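Local atomic coordinates of beta-N-acetylglucosaminidase (Thermotoga maritima, PDB entry 3WO8), a protein that probably hydrolyses terminal non-reducing N-acetyl-D-hexosamine residues from N-acetyl-beta-D-hexosaminides, as a member of glycosyl hydrolase family 3. Residues M60-L63 / S64-D68; V313-S316 / I317-V320. One frame throughout, in Å; residues are numbered along the deposited sequence.

In the fold
Both contacts are short local pieces of helix in the TIM-barrel domain. Contact 1 comes first along the chain. It is the C-terminal end of helix 53-66 and the loop that leads into strand 70-72. Contact 2 lies far later, inside helix 310-326, which comes after strand 283-286 and helix 292-304. Their centres are 22 Å apart, and their nearest atoms are about 7 Å apart. In each, some side chains are buried against the domain (M60 and L63; V313 and V320), while charged ones such as K65 and R318 are exposed. The two helices belong to the same domain, but the contacts do not touch, so each is a local feature of its own helix.

Contact 1: M60-L63 / S64-D68; sequences MSFL and SKEGD
The C-terminal part of helix 53-66 and the loop after it make this contact; F62 and E66 meet one helical turn apart. E66 lays its CG methylene over one face of the F62 ring, offset toward the rim, with E66 CG 3.8 Å from the F62 ring centroid. This is a CH-pi contact. E66 CG comes closest to F62 CZ, at 3.4 Å. F62 has CG anti to its backbone N (chi1 171°), which brings its ring within reach of E66 CG. The glutamate chain bends at chi2, and its carboxylate plane lies 26° from the ring plane.

Each backbone N donates to the carbonyl O four residues before it. E66 N donates to F62 O at 3.0 Å, and K65 N to S61 O at 3.2 Å in a nearly straight bond. The helical bonds end with G67 N to L63 O, 3.1 Å. G67 then leaves helical geometry with positive phi, which a glycine tolerates readily. On another side, K65 CG rests 3.5 Å from S61 O, and the bent lysine chain brings NZ near S61 OG without a hydrogen bond. S61 OG makes a weak hydrogen bond to D338 OD1, and K65 NZ a long, weak ion pair with the same atom.

The F62 ring also packs on K32, I35 and R36 of helix 29-37. M60 and L63 touch the barrel wall, at I45 and I43 of strand 42-45, and both reach I71 of strand 70-72.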
loop_
_atom_site.group_PDB
_atom_site.type_symbol
_atom_site.label_atom_id
_atom_site.label_comp_id
_atom_site.label_asym_id
_atom_site.label_seq_id
_atom_site.Cartn_x
_atom_site.Cartn_y
_atom_site.Cartn_z
ATOM N N MET B 60 6.015 12.532 8.961
ATOM C CA MET B 60 6.476 11.572 9.981
ATOM C C MET B 60 7.897 11.933 10.384
ATOM O O MET B 60 8.285 11.805 11.522
ATOM C CB MET B 60 6.452 10.140 9.418
ATOM C CG MET B 60 5.067 9.546 9.237
ATOM S SD MET B 60 4.376 9.217 10.860
ATOM C CE MET B 60 2.892 8.332 10.434
ATOM N N SER B 61 8.697 12.349 9.421
ATOM C CA SER B 61 10.037 12.804 9.720
ATOM C C SER B 61 10.041 13.992 10.677
ATOM O O SER B 61 10.837 14.059 11.587
ATOM C CB SER B 61 10.716 13.266 8.448
ATOM O OG SER B 61 12.010 13.702 8.749
ATOM N N PHE B 62 9.167 14.951 10.418
ATOM C CA PHE B 62 8.945 16.077 11.305
ATOM C C PHE B 62 8.484 15.613 12.692
ATOM O O PHE B 62 9.045 16.053 13.692
ATOM C CB PHE B 62 7.925 17.046 10.692
ATOM C CG PHE B 62 7.479 18.116 11.625
ATOM C CD1 PHE B 62 8.268 19.243 11.831
ATOM C CD2 PHE B 62 6.281 17.994 12.319
ATOM C CE1 PHE B 62 7.869 20.247 12.698
ATOM C CE2 PHE B 62 5.879 18.983 13.199
ATOM C CZ PHE B 62 6.672 20.118 13.375
ATOM N N LEU B 63 7.483 14.754 12.775
ATOM C CA LEU B 63 6.970 14.410 14.087
ATOM C C LEU B 63 8.073 13.732 14.829
ATOM O O LEU B 63 8.210 13.826 16.064
ATOM C CB LEU B 63 5.790 13.481 14.000
ATOM C CG LEU B 63 4.585 14.161 13.389
ATOM C CD1 LEU B 63 3.527 13.146 12.968
ATOM C CD2 LEU B 63 4.007 15.165 14.380
ATOM N N SER B 64 8.906 13.054 14.069
ATOM C CA SER B 64 9.898 12.213 14.687
ATOM C C SER B 64 10.937 13.071 15.400
ATOM O O SER B 64 11.242 12.845 16.565
ATOM C CB SER B 64 10.546 11.318 13.636
ATOM O OG SER B 64 11.349 10.353 14.256
ATOM N N LYS B 65 11.479 14.041 14.672
ATOM C CA LYS B 65 12.402 15.050 15.211
ATOM C C LYS B 65 11.823 15.916 16.350
ATOM O O LYS B 65 12.583 16.366 17.184
ATOM C CB LYS B 65 12.878 15.987 14.093
ATOM C CG LYS B 65 13.777 15.337 13.044
ATOM C CD LYS B 65 14.462 16.407 12.180
ATOM C CE LYS B 65 14.320 16.167 10.681
ATOM N NZ LYS B 65 15.143 15.005 10.244
ATOM N N GLU B 66 10.504 16.129 16.361
ATOM C CA GLU B 66 9.812 17.045 17.294
ATOM C C GLU B 66 9.392 16.463 18.621
ATOM O O GLU B 66 9.218 17.211 19.543
ATOM C CB GLU B 66 8.514 17.609 16.675
ATOM C CG GLU B 66 8.677 18.898 15.890
ATOM C CD GLU B 66 9.066 20.096 16.748
ATOM O OE1 GLU B 66 9.886 20.915 16.271
ATOM O OE2 GLU B 66 8.552 20.226 17.882
ATOM N N GLY B 67 9.148 15.163 18.705
ATOM C CA GLY B 67 8.671 14.592 19.956
ATOM C C GLY B 67 8.026 13.212 19.944
ATOM O O GLY B 67 8.291 12.355 19.100
ATOM N N ASP B 68 7.158 13.004 20.906
ATOM C CA ASP B 68 6.664 11.693 21.144
ATOM C C ASP B 68 5.160 11.831 21.059
ATOM O O ASP B 68 4.577 12.508 21.897
ATOM C CB ASP B 68 7.155 11.239 22.518
ATOM C CG ASP B 68 6.733 9.833 22.855
ATOM O OD1 ASP B 68 6.963 8.912 22.042
ATOM O OD2 ASP B 68 6.191 9.626 23.956
#

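Contact 2: V313-S316 / I317-V320; sequences VERS and IRTV
R318 folds back over the carbonyl of E314. Its CB lies 3.5 Å from R315 O. The chain then bends at chi3 (-67°), which turns the guanidinium back along the helix. NE stays farther off, while CZ comes within 3.3 Å of E314 O. That oxygen sits over one face of the guanidinium, toward its rim. NH2 is 3.2 Å from E314 O, but the angle is too poor for a hydrogen bond. The same NH2 touches E314 CB. At the edge of the guanidinium, in its plane, E314 OE2 makes a long salt bridge to R318 NH2, 4.0 Å. NH1 approaches R315 CA.

These residues lie within helix 310-326, late in the TIM-barrel domain. I317 N donates to V313 O at 2.9 Å, and V320 N to S316 O in a nearly straight bond. R315 O accepts twice from T319: from N at 3.0 Å and from OG1 at 3.1 Å, the hydroxyl lying above the carbonyl plane. A valine at T319 would probably cost R315 O its hydroxyl donor, leaving it the amide of that residue and the weak bond from R318 N.

V313 and I317 run next to each other on one face of the helix, with V313 CG1 4.1 Å from I317 CD1. I317 also packs on L19, as does S316, whose OG hydrogen-bonds N282 ND2 and K312 O. V320 touches K18 and L252.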
loop_
_atom_site.group_PDB
_atom_site.type_symbol
_atom_site.label_atom_id
_atom_site.label_comp_id
_atom_site.label_asym_id
_atom_site.label_seq_id
_atom_site.Cartn_x
_atom_site.Cartn_y
_atom_site.Cartn_z
ATOM N N VAL B 313 -7.105 17.139 35.163
ATOM C CA VAL B 313 -6.163 17.564 34.132
ATOM C C VAL B 313 -4.805 16.895 34.315
ATOM O O VAL B 313 -4.257 16.340 33.361
ATOM C CB VAL B 313 -6.030 19.100 34.104
ATOM C CG1 VAL B 313 -4.936 19.569 33.144
ATOM C CG2 VAL B 313 -7.347 19.711 33.667
ATOM N N GLU B 314 -4.274 16.926 35.533
ATOM C CA GLU B 314 -3.001 16.245 35.845
ATOM C C GLU B 314 -3.088 14.721 35.802
ATOM O O GLU B 314 -2.096 14.060 35.524
ATOM C CB GLU B 314 -2.462 16.662 37.212
ATOM C CG GLU B 314 -1.632 17.934 37.215
ATOM C CD GLU B 314 -1.081 18.243 38.604
ATOM O OE1 GLU B 314 -1.725 19.018 39.348
ATOM O OE2 GLU B 314 -0.016 17.689 38.973
ATOM N N ARG B 315 -4.263 14.177 36.088
ATOM C CA ARG B 315 -4.499 12.741 36.032
ATOM C C ARG B 315 -4.509 12.283 34.590
ATOM O O ARG B 315 -3.992 11.246 34.232
ATOM C CB ARG B 315 -5.878 12.433 36.599
ATOM C CG ARG B 315 -5.940 11.198 37.456
ATOM C CD ARG B 315 -6.030 11.578 38.934
ATOM N NE ARG B 315 -6.921 10.659 39.635
ATOM C CZ ARG B 315 -8.254 10.656 39.541
ATOM N NH1 ARG B 315 -8.942 9.751 40.226
ATOM N NH2 ARG B 315 -8.906 11.539 38.780
ATOM N N SER B 316 -5.190 13.066 33.773
ATOM C CA SER B 316 -5.291 12.797 32.355
ATOM C C SER B 316 -3.896 12.907 31.754
ATOM O O SER B 316 -3.462 12.018 31.043
ATOM C CB SER B 316 -6.285 13.761 31.688
ATOM O OG SER B 316 -7.636 13.396 31.968
ATOM N N ILE B 317 -3.161 13.952 32.095
ATOM C CA ILE B 317 -1.803 14.067 31.566
ATOM C C ILE B 317 -0.966 12.818 31.849
ATOM O O ILE B 317 -0.121 12.436 31.052
ATOM C CB ILE B 317 -1.090 15.333 32.043
ATOM C CG1 ILE B 317 -1.718 16.553 31.370
ATOM C CG2 ILE B 317 0.377 15.286 31.666
ATOM C CD1 ILE B 317 -1.417 17.864 32.057
ATOM N N ARG B 318 -1.226 12.177 32.968
ATOM C CA ARG B 318 -0.458 11.013 33.352
ATOM C C ARG B 318 -0.911 9.793 32.558
ATOM O O ARG B 318 -0.078 9.087 32.003
ATOM C CB ARG B 318 -0.567 10.764 34.867
ATOM C CG ARG B 318 0.761 10.427 35.543
ATOM C CD ARG B 318 0.684 10.587 37.062
ATOM N NE ARG B 318 0.509 11.990 37.479
ATOM C CZ ARG B 318 -0.591 12.523 38.039
ATOM N NH1 ARG B 318 -1.693 11.801 38.288
ATOM N NH2 ARG B 318 -0.584 13.820 38.357
ATOM N N THR B 319 -2.217 9.558 32.492
ATOM C CA THR B 319 -2.789 8.478 31.661
ATOM C C THR B 319 -2.268 8.510 30.205
ATOM O O THR B 319 -1.898 7.498 29.618
ATOM C CB THR B 319 -4.325 8.569 31.644
ATOM O OG1 THR B 319 -4.821 8.493 32.980
ATOM C CG2 THR B 319 -4.938 7.434 30.858
ATOM N N VAL B 320 -2.244 9.703 29.643
ATOM C CA VAL B 320 -1.705 9.921 28.312
ATOM C C VAL B 320 -0.220 9.584 28.252
ATOM O O VAL B 320 0.216 8.950 27.306
ATOM C CB VAL B 320 -2.000 11.357 27.811
ATOM C CG1 VAL B 320 -1.168 11.706 26.588
ATOM C CG2 VAL B 320 -3.468 11.464 27.448
#